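Local coordinates for putative methyltransferase from antibiotic biosynthesis pathway (Anabaena variabilis ATCC 29413, PDB 3EGE), which probably transfers methyl groups from S-adenosylmethionine to an acceptor that has not been identified, perhaps in an antibiotic biosynthesis pathway, at residues A[30-41]-A[90-100]; A[18-27]-A[47-57]. All coordinates share one frame; numbering follows the deposited sequence.

In the fold
From the N terminus, residues 18-27 lead into and begin helix 20-30, and the chain then turns through residues 31-36 into strand 37-41. A glycine-rich turn leads on into helix 47-53, which packs back on helix 20-30; contact 2 closes this loop of 19 intervening residues. The chain continues through strands 58-62 and 78-81 before strand 97-101 comes in beside strand 37-41, so contact 1 closes a longer loop of 48 residues. The segments alternate along the sequence, so the two closures cross rather than nest. They also touch: Asp40 hydrogen-bonds Ser49, Gly35 bonds Gly56 through the backbone, and Ile99 packs on Leu52, joining the helix pair to the middle of the sheet.

Contact 1 of 2, residues A[30-41]-A[90-100]; sequences LNLPKGSVIADI and LPDKSVDGVIS
Ser100 OG donates to Ile41 O at 2.6 Å at one end of this strand pair, and at the other Val37 N points straight at Asp96 OD2 (2.9 Å, 171° at the hydrogen). The carboxylate oxygen accepts on its anti lone pair, with Ser36 CA and CB close by; its partner OD1 makes a long, weak ion pair with Arg122. The carbonyl of Val37 takes two donors: Gly97 N lies in its plane, while Asp96 N, 2.8 Å from Val37 O, comes in from above that plane. Farther along, the backbone bonds Ala39 N to Gly97 O, Ile99 N to Ala39 O (2.8 Å) and Ile41 N to Ile99 O zip strand 37-41 parallel to strand 97-100. These are neighbouring central strands of a class I, Rossmann-like methyltransferase sheet, whose order 3-2-1-4-5 puts the first strand beside the fourth.

On one face, Ile99 gathers the packing. Its CG1 sits between its own backbone N and carbonyl carbon (chi1 75°), directed at the carboxylate of Asp40, whose OD1 is 3.6 Å from Ile99 CG1; OD2 of the same aspartate bonds Ser49. The other branch, Ile99 CG2, meets Leu30 CD2 at 3.7 Å, the two side chains crossing at about a right angle. Leu30, Leu32 and Ile38 close around Gly97, which has no side chain to keep them off.

The face bearing Ala39 and Val98 is apolar. Ala39 CB sits 4.0 Å from Val95 CG1 and also meets Leu90 CD1, while Ile41 CG1 meets Val98 CG1. Helix 110-120 covers this side through Ile120, on Ala39 and Val95, and Met117, on Ile41 and Val98. Near the strand start, Val37 and Val95 cross almost perpendicularly, Val37 CG1 to Val95 CG1 at 4.0 Å.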
loop_
_atom_site.group_PDB
_atom_site.type_symbol
_atom_site.label_atom_id
_atom_site.label_comp_id
_atom_site.label_asym_id
_atom_site.label_seq_id
_atom_site.Cartn_x
_atom_site.Cartn_y
_atom_site.Cartn_z
ATOM N N LEU A 30 0.276 -15.378 -3.031
ATOM C CA LEU A 30 1.193 -16.134 -2.170
ATOM C C LEU A 30 1.072 -17.614 -2.431
ATOM O O LEU A 30 2.084 -18.322 -2.441
ATOM C CB LEU A 30 0.937 -15.854 -0.679
ATOM C CG LEU A 30 1.431 -14.525 -0.103
ATOM C CD1 LEU A 30 0.884 -14.375 1.309
ATOM C CD2 LEU A 30 2.975 -14.393 -0.107
ATOM N N ASN A 31 -0.169 -18.075 -2.582
ATOM C CA ASN A 31 -0.476 -19.462 -2.870
ATOM C C ASN A 31 0.289 -20.441 -1.942
ATOM O O ASN A 31 0.980 -21.354 -2.388
ATOM C CB ASN A 31 -0.217 -19.736 -4.356
ATOM C CG ASN A 31 -0.658 -21.121 -4.765
ATOM O OD1 ASN A 31 -1.724 -21.583 -4.359
ATOM N ND2 ASN A 31 0.186 -21.815 -5.510
ATOM N N LEU A 32 0.184 -20.175 -0.646
ATOM C CA LEU A 32 0.856 -20.943 0.388
ATOM C C LEU A 32 -0.145 -21.781 1.162
ATOM O O LEU A 32 -1.283 -21.367 1.323
ATOM C CB LEU A 32 1.574 -20.006 1.363
ATOM C CG LEU A 32 2.872 -19.370 0.875
ATOM C CD1 LEU A 32 3.312 -18.289 1.868
ATOM C CD2 LEU A 32 3.994 -20.409 0.661
ATOM N N PRO A 33 0.267 -22.980 1.616
ATOM C CA PRO A 33 -0.619 -23.740 2.489
ATOM C C PRO A 33 -0.677 -23.135 3.893
ATOM O O PRO A 33 0.225 -22.384 4.292
ATOM C CB PRO A 33 0.039 -25.121 2.533
ATOM C CG PRO A 33 1.461 -24.858 2.315
ATOM C CD PRO A 33 1.508 -23.732 1.333
ATOM N N LYS A 34 -1.746 -23.471 4.615
ATOM C CA LYS A 34 -1.953 -23.049 6.005
ATOM C C LYS A 34 -0.769 -23.537 6.849
ATOM O O LYS A 34 -0.333 -24.707 6.722
ATOM C CB LYS A 34 -3.286 -23.603 6.556
ATOM C CG LYS A 34 -3.604 -23.227 8.013
ATOM N N GLY A 35 -0.251 -22.638 7.684
ATOM C CA GLY A 35 0.919 -22.907 8.524
ATOM C C GLY A 35 2.252 -22.485 7.915
ATOM O O GLY A 35 3.297 -22.741 8.493
ATOM N N SER A 36 2.230 -21.865 6.736
ATOM C CA SER A 36 3.438 -21.315 6.123
ATOM C C SER A 36 3.806 -20.019 6.863
ATOM O O SER A 36 2.988 -19.459 7.612
ATOM C CB SER A 36 3.233 -21.060 4.628
ATOM O OG SER A 36 2.961 -22.276 3.950
ATOM N N VAL A 37 5.062 -19.604 6.692
ATOM C CA VAL A 37 5.626 -18.417 7.310
ATOM C C VAL A 37 5.909 -17.396 6.206
ATOM O O VAL A 37 6.389 -17.750 5.116
ATOM C CB VAL A 37 6.897 -18.742 8.155
ATOM C CG1 VAL A 37 7.442 -17.490 8.907
ATOM C CG2 VAL A 37 6.579 -19.809 9.172
ATOM N N ILE A 38 5.509 -16.138 6.470
ATOM C CA ILE A 38 5.789 -15.028 5.598
ATOM C C ILE A 38 6.461 -13.882 6.358
ATOM O O ILE A 38 6.259 -13.722 7.563
ATOM C CB ILE A 38 4.506 -14.512 4.807
ATOM C CG1 ILE A 38 3.430 -13.899 5.733
ATOM C CG2 ILE A 38 3.897 -15.662 3.937
ATOM C CD1 ILE A 38 2.495 -12.948 5.026
ATOM N N ALA A 39 7.267 -13.103 5.632
ATOM C CA ALA A 39 7.865 -11.880 6.142
ATOM C C ALA A 39 7.031 -10.758 5.534
ATOM O O ALA A 39 6.676 -10.827 4.343
ATOM C CB ALA A 39 9.294 -11.751 5.754
ATOM N N ASP A 40 6.660 -9.775 6.379
ATOM C CA ASP A 40 5.925 -8.557 5.974
ATOM C C ASP A 40 6.927 -7.415 6.210
ATOM O O ASP A 40 7.191 -7.017 7.373
ATOM C CB ASP A 40 4.641 -8.385 6.808
ATOM C CG ASP A 40 3.778 -7.175 6.374
ATOM O OD1 ASP A 40 4.105 -6.460 5.394
ATOM O OD2 ASP A 40 2.735 -6.950 7.041
ATOM N N ILE A 41 7.497 -6.923 5.105
ATOM C CA ILE A 41 8.552 -5.902 5.134
ATOM C C ILE A 41 7.872 -4.563 4.945
ATOM O O ILE A 41 7.218 -4.334 3.941
ATOM C CB ILE A 41 9.643 -6.160 4.053
ATOM C CG1 ILE A 41 10.140 -7.644 4.083
ATOM C CG2 ILE A 41 10.802 -5.137 4.181
ATOM C CD1 ILE A 41 10.661 -8.155 5.473
ATOM N N LEU A 90 16.390 -11.342 10.128
ATOM C CA LEU A 90 15.866 -12.665 9.891
ATOM C C LEU A 90 16.921 -13.527 9.203
ATOM O O LEU A 90 17.607 -13.026 8.326
ATOM C CB LEU A 90 14.618 -12.563 8.995
ATOM C CG LEU A 90 13.477 -11.656 9.485
ATOM C CD1 LEU A 90 12.370 -11.605 8.419
ATOM C CD2 LEU A 90 12.977 -12.123 10.862
ATOM N N PRO A 91 17.066 -14.808 9.600
ATOM C CA PRO A 91 18.064 -15.633 8.924
ATOM C C PRO A 91 17.781 -15.931 7.447
ATOM O O PRO A 91 16.693 -15.662 6.941
ATOM C CB PRO A 91 18.042 -16.956 9.726
ATOM C CG PRO A 91 17.371 -16.626 11.002
ATOM C CD PRO A 91 16.390 -15.566 10.667
ATOM N N ASP A 92 18.800 -16.471 6.787
ATOM C CA ASP A 92 18.704 -16.933 5.403
ATOM C C ASP A 92 17.658 -18.045 5.375
ATOM O O ASP A 92 17.616 -18.882 6.297
ATOM C CB ASP A 92 20.023 -17.591 4.945
ATOM C CG ASP A 92 21.174 -16.629 4.728
ATOM O OD1 ASP A 92 21.028 -15.413 4.770
ATOM O OD2 ASP A 92 22.268 -17.131 4.459
ATOM N N LYS A 93 16.815 -18.048 4.351
ATOM C CA LYS A 93 15.858 -19.149 4.139
ATOM C C LYS A 93 14.998 -19.475 5.387
ATOM O O LYS A 93 14.857 -20.618 5.769
ATOM C CB LYS A 93 16.636 -20.395 3.614
ATOM C CG LYS A 93 17.613 -20.124 2.424
ATOM C CD LYS A 93 16.883 -19.448 1.271
ATOM C CE LYS A 93 17.707 -18.994 0.089
ATOM N NZ LYS A 93 16.862 -17.963 -0.703
ATOM N N SER A 94 14.449 -18.421 5.987
ATOM C CA SER A 94 13.640 -18.470 7.206
ATOM C C SER A 94 12.130 -18.262 7.001
ATOM O O SER A 94 11.349 -18.425 7.961
ATOM C CB SER A 94 14.166 -17.416 8.200
ATOM O OG SER A 94 14.129 -16.135 7.632
ATOM N N VAL A 95 11.722 -17.884 5.793
ATOM C CA VAL A 95 10.312 -17.692 5.470
ATOM C C VAL A 95 9.993 -18.346 4.142
ATOM O O VAL A 95 10.868 -18.509 3.281
ATOM C CB VAL A 95 9.896 -16.166 5.462
ATOM C CG1 VAL A 95 10.205 -15.514 6.828
ATOM C CG2 VAL A 95 10.564 -15.386 4.293
ATOM N N ASP A 96 8.724 -18.724 4.001
ATOM C CA ASP A 96 8.182 -19.355 2.780
ATOM C C ASP A 96 7.779 -18.318 1.745
ATOM O O ASP A 96 7.901 -18.586 0.570
ATOM C CB ASP A 96 6.980 -20.226 3.124
ATOM C CG ASP A 96 7.345 -21.324 4.057
ATOM O OD1 ASP A 96 8.206 -22.123 3.649
ATOM O OD2 ASP A 96 6.809 -21.389 5.187
ATOM N N GLY A 97 7.310 -17.148 2.199
ATOM C CA GLY A 97 6.930 -16.041 1.341
ATOM C C GLY A 97 7.233 -14.679 1.961
ATOM O O GLY A 97 7.525 -14.562 3.145
ATOM N N VAL A 98 7.177 -13.649 1.123
ATOM C CA VAL A 98 7.495 -12.304 1.516
ATOM C C VAL A 98 6.483 -11.356 0.892
ATOM O O VAL A 98 6.149 -11.498 -0.286
ATOM C CB VAL A 98 8.923 -11.910 1.027
ATOM C CG1 VAL A 98 9.275 -10.463 1.443
ATOM C CG2 VAL A 98 9.995 -12.900 1.539
ATOM N N ILE A 99 6.014 -10.390 1.685
ATOM C CA ILE A 99 5.112 -9.346 1.207
ATOM C C ILE A 99 5.577 -7.927 1.605
ATOM O O ILE A 99 6.277 -7.743 2.604
ATOM C CB ILE A 99 3.621 -9.576 1.689
ATOM C CG1 ILE A 99 3.429 -9.236 3.183
ATOM C CG2 ILE A 99 3.163 -11.005 1.400
ATOM C CD1 ILE A 99 2.008 -9.241 3.600
ATOM N N SER A 100 5.196 -6.946 0.796
ATOM C CA SER A 100 5.331 -5.517 1.173
ATOM C C SER A 100 4.127 -4.799 0.561
ATOM O O SER A 100 4.020 -4.674 -0.675
ATOM C CB SER A 100 6.655 -4.882 0.761
ATOM O OG SER A 100 6.835 -3.688 1.499
#

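Contact 2 of 2, residues A[18-27]-A[47-57]; sequences PDIRIVNAII and GYSVALANQGL
Tyr48 OH is held from two directions: Asp19 N donates to it across the contact at 3.2 Å and nearly straight (166°), and Asp186 OD2 hydrogen-bonds the same oxygen. The donor residue is itself firmly placed. Asp19 is the N-cap of helix 20-30: Arg21 grips its carboxylate side-on in a salt bridge, NE to OD1 and NH2 to OD2, and Arg21 N adds the capping bond to OD1; Ser185 N adds a further bond to OD2.

Pro18 CB stands over the centre of one face of the tyrosine ring in a CH-pi contact, 3.7 Å from the ring centroid, and Pro18 CG lies 3.4 Å from Gly47 C. Ile22 CG2 approaches Tyr48 CE1 at 3.6 Å, and Val23 CG2 and Ile26 CD1 come up obliquely to CE1 and CD1 of the ring.

Helix 47-53 follows the glycine-rich turn after strand 37-41, a pattern that in Rossmann-type methyltransferases belongs to the cofactor site and may do so here. The axes of 20-27 and 47-53 cross at -66° and come within 10.4 Å, and both helices lie on the Ile99 face of the sheet: Ile26 and Leu52 each reach Ile99.

Beyond the ring the packing is aliphatic. Ile27 and Leu52 run side by side, pointing opposite ways, with Ile27 CD1 3.4 Å from Leu52 CD2, and the same CD1 touches Leu57 CD1. Val23 divides its branches, CG2 against Ala51 CB at 3.8 Å and CG1 against Gln55 CG. A bend at chi2 (-67°) folds the exposed Gln55 chain over Val23 and Ile27.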
loop_
_atom_site.group_PDB
_atom_site.type_symbol
_atom_site.label_atom_id
_atom_site.label_comp_id
_atom_site.label_asym_id
_atom_site.label_seq_id
_atom_site.Cartn_x
_atom_site.Cartn_y
_atom_site.Cartn_z
ATOM N N PRO A 18 -7.804 -2.913 7.237
ATOM C CA PRO A 18 -7.461 -3.763 6.070
ATOM C C PRO A 18 -8.700 -4.307 5.362
ATOM O O PRO A 18 -9.643 -4.728 6.024
ATOM C CB PRO A 18 -6.599 -4.893 6.674
ATOM C CG PRO A 18 -6.089 -4.361 7.955
ATOM C CD PRO A 18 -7.162 -3.416 8.471
ATOM N N ASP A 19 -8.706 -4.232 4.034
ATOM C CA ASP A 19 -9.847 -4.644 3.232
ATOM C C ASP A 19 -9.647 -6.082 2.801
ATOM O O ASP A 19 -8.557 -6.434 2.338
ATOM C CB ASP A 19 -10.010 -3.717 2.035
ATOM C CG ASP A 19 -11.342 -3.899 1.356
ATOM O OD1 ASP A 19 -11.503 -4.896 0.631
ATOM O OD2 ASP A 19 -12.215 -3.031 1.569
ATOM N N ILE A 20 -10.712 -6.888 2.936
ATOM C CA ILE A 20 -10.686 -8.336 2.652
ATOM C C ILE A 20 -10.345 -8.671 1.188
ATOM O O ILE A 20 -9.826 -9.751 0.905
ATOM C CB ILE A 20 -12.027 -9.034 3.070
ATOM C CG1 ILE A 20 -11.833 -10.560 3.243
ATOM C CG2 ILE A 20 -13.174 -8.696 2.085
ATOM C CD1 ILE A 20 -13.146 -11.339 3.644
ATOM N N ARG A 21 -10.657 -7.755 0.270
ATOM C CA ARG A 21 -10.319 -7.927 -1.152
ATOM C C ARG A 21 -8.825 -7.800 -1.406
ATOM O O ARG A 21 -8.282 -8.503 -2.259
ATOM C CB ARG A 21 -11.121 -6.970 -2.015
ATOM C CG ARG A 21 -12.568 -7.374 -2.037
ATOM C CD ARG A 21 -13.443 -6.298 -2.509
ATOM N NE ARG A 21 -13.473 -5.156 -1.588
ATOM C CZ ARG A 21 -14.304 -4.124 -1.711
ATOM N NH1 ARG A 21 -15.243 -4.116 -2.650
ATOM N NH2 ARG A 21 -14.243 -3.127 -0.849
ATOM N N ILE A 22 -8.170 -6.916 -0.655
ATOM C CA ILE A 22 -6.720 -6.790 -0.720
ATOM C C ILE A 22 -6.095 -8.058 -0.094
ATOM O O ILE A 22 -5.206 -8.655 -0.702
ATOM C CB ILE A 22 -6.214 -5.498 -0.075
ATOM C CG1 ILE A 22 -6.798 -4.290 -0.835
ATOM C CG2 ILE A 22 -4.683 -5.467 -0.106
ATOM C CD1 ILE A 22 -6.330 -2.937 -0.339
ATOM N N VAL A 23 -6.608 -8.496 1.063
ATOM C CA VAL A 23 -6.103 -9.713 1.740
ATOM C C VAL A 23 -6.253 -10.946 0.843
ATOM O O VAL A 23 -5.304 -11.708 0.713
ATOM C CB VAL A 23 -6.815 -9.983 3.110
ATOM C CG1 VAL A 23 -6.331 -11.290 3.725
ATOM C CG2 VAL A 23 -6.625 -8.799 4.063
ATOM N N ASN A 24 -7.437 -11.132 0.248
ATOM C CA ASN A 24 -7.693 -12.244 -0.694
ATOM C C ASN A 24 -6.734 -12.210 -1.907
ATOM O O ASN A 24 -6.245 -13.257 -2.336
ATOM C CB ASN A 24 -9.159 -12.256 -1.191
ATOM C CG ASN A 24 -10.187 -12.580 -0.085
ATOM O OD1 ASN A 24 -9.859 -13.103 0.966
ATOM N ND2 ASN A 24 -11.440 -12.240 -0.341
ATOM N N ALA A 25 -6.468 -11.004 -2.416
ATOM C CA ALA A 25 -5.507 -10.774 -3.514
ATOM C C ALA A 25 -4.095 -11.225 -3.110
ATOM O O ALA A 25 -3.449 -11.966 -3.851
ATOM C CB ALA A 25 -5.497 -9.277 -3.927
ATOM N N ILE A 26 -3.644 -10.792 -1.930
ATOM C CA ILE A 26 -2.316 -11.177 -1.376
ATOM C C ILE A 26 -2.245 -12.698 -1.146
ATOM O O ILE A 26 -1.277 -13.348 -1.556
ATOM C CB ILE A 26 -2.010 -10.453 -0.049
ATOM C CG1 ILE A 26 -1.929 -8.924 -0.246
ATOM C CG2 ILE A 26 -0.674 -10.933 0.562
ATOM C CD1 ILE A 26 -2.125 -8.147 1.068
ATOM N N ILE A 27 -3.281 -13.254 -0.516
ATOM C CA ILE A 27 -3.369 -14.693 -0.267
ATOM C C ILE A 27 -3.291 -15.496 -1.571
ATOM O O ILE A 27 -2.583 -16.505 -1.619
ATOM C CB ILE A 27 -4.656 -15.071 0.555
ATOM C CG1 ILE A 27 -4.544 -14.563 2.000
ATOM C CG2 ILE A 27 -4.911 -16.602 0.587
ATOM C CD1 ILE A 27 -3.498 -15.262 2.883
ATOM N N GLY A 47 -1.707 -4.026 10.409
ATOM C CA GLY A 47 -3.073 -4.412 10.069
ATOM C C GLY A 47 -3.103 -5.597 9.124
ATOM O O GLY A 47 -3.798 -6.574 9.402
ATOM N N TYR A 48 -2.344 -5.517 8.028
ATOM C CA TYR A 48 -2.237 -6.634 7.059
ATOM C C TYR A 48 -1.505 -7.882 7.620
ATOM O O TYR A 48 -1.870 -9.029 7.274
ATOM C CB TYR A 48 -1.683 -6.168 5.706
ATOM C CG TYR A 48 -2.761 -5.444 4.929
ATOM C CD1 TYR A 48 -3.710 -6.164 4.163
ATOM C CD2 TYR A 48 -2.893 -4.046 5.005
ATOM C CE1 TYR A 48 -4.763 -5.485 3.463
ATOM C CE2 TYR A 48 -3.927 -3.371 4.328
ATOM C CZ TYR A 48 -4.854 -4.094 3.551
ATOM O OH TYR A 48 -5.859 -3.444 2.882
ATOM N N SER A 49 -0.521 -7.636 8.496
ATOM C CA SER A 49 0.211 -8.688 9.216
ATOM C C SER A 49 -0.763 -9.544 10.019
ATOM O O SER A 49 -0.764 -10.780 9.891
ATOM C CB SER A 49 1.282 -8.086 10.154
ATOM O OG SER A 49 2.077 -7.103 9.488
ATOM N N VAL A 50 -1.622 -8.877 10.796
ATOM C CA VAL A 50 -2.654 -9.563 11.610
ATOM C C VAL A 50 -3.730 -10.200 10.740
ATOM O O VAL A 50 -4.141 -11.333 10.993
ATOM C CB VAL A 50 -3.313 -8.602 12.666
ATOM C CG1 VAL A 50 -4.509 -9.289 13.392
ATOM C CG2 VAL A 50 -2.246 -8.113 13.672
ATOM N N ALA A 51 -4.176 -9.458 9.727
ATOM C CA ALA A 51 -5.177 -9.928 8.764
ATOM C C ALA A 51 -4.717 -11.231 8.063
ATOM O O ALA A 51 -5.484 -12.194 7.969
ATOM C CB ALA A 51 -5.504 -8.801 7.732
ATOM N N LEU A 52 -3.462 -11.257 7.617
ATOM C CA LEU A 52 -2.861 -12.469 7.008
ATOM C C LEU A 52 -2.572 -13.552 8.025
ATOM O O LEU A 52 -2.714 -14.728 7.694
ATOM C CB LEU A 52 -1.590 -12.132 6.224
ATOM C CG LEU A 52 -1.879 -11.325 4.948
ATOM C CD1 LEU A 52 -0.682 -10.501 4.582
ATOM C CD2 LEU A 52 -2.317 -12.249 3.800
ATOM N N ALA A 53 -2.184 -13.175 9.253
ATOM C CA ALA A 53 -2.003 -14.153 10.344
ATOM C C ALA A 53 -3.331 -14.878 10.589
ATOM O O ALA A 53 -3.362 -16.096 10.688
ATOM C CB ALA A 53 -1.488 -13.492 11.653
ATOM N N ASN A 54 -4.426 -14.115 10.613
ATOM C CA ASN A 54 -5.780 -14.667 10.753
ATOM C C ASN A 54 -6.243 -15.560 9.615
ATOM O O ASN A 54 -7.255 -16.235 9.783
ATOM C CB ASN A 54 -6.805 -13.548 11.024
ATOM C CG ASN A 54 -6.661 -12.944 12.421
ATOM O OD1 ASN A 54 -6.237 -13.612 13.354
ATOM N ND2 ASN A 54 -7.043 -11.695 12.567
ATOM N N GLN A 55 -5.530 -15.566 8.476
ATOM C CA GLN A 55 -5.797 -16.518 7.379
ATOM C C GLN A 55 -5.093 -17.862 7.568
ATOM O O GLN A 55 -5.225 -18.706 6.713
ATOM C CB GLN A 55 -5.371 -15.944 6.020
ATOM C CG GLN A 55 -6.134 -14.695 5.564
ATOM C CD GLN A 55 -7.602 -14.944 5.260
ATOM O OE1 GLN A 55 -8.455 -14.181 5.696
ATOM N NE2 GLN A 55 -7.903 -16.019 4.540
ATOM N N GLY A 56 -4.352 -18.065 8.657
ATOM C CA GLY A 56 -3.613 -19.295 8.912
ATOM C C GLY A 56 -2.157 -19.252 8.471
ATOM O O GLY A 56 -1.635 -20.246 7.953
ATOM N N LEU A 57 -1.504 -18.108 8.677
ATOM C CA LEU A 57 -0.083 -17.927 8.383
ATOM C C LEU A 57 0.665 -17.415 9.607
ATOM O O LEU A 57 0.066 -16.770 10.469
ATOM C CB LEU A 57 0.096 -16.916 7.256
ATOM C CG LEU A 57 -0.359 -17.345 5.861
ATOM C CD1 LEU A 57 -0.421 -16.147 4.930
ATOM C CD2 LEU A 57 0.555 -18.472 5.307
#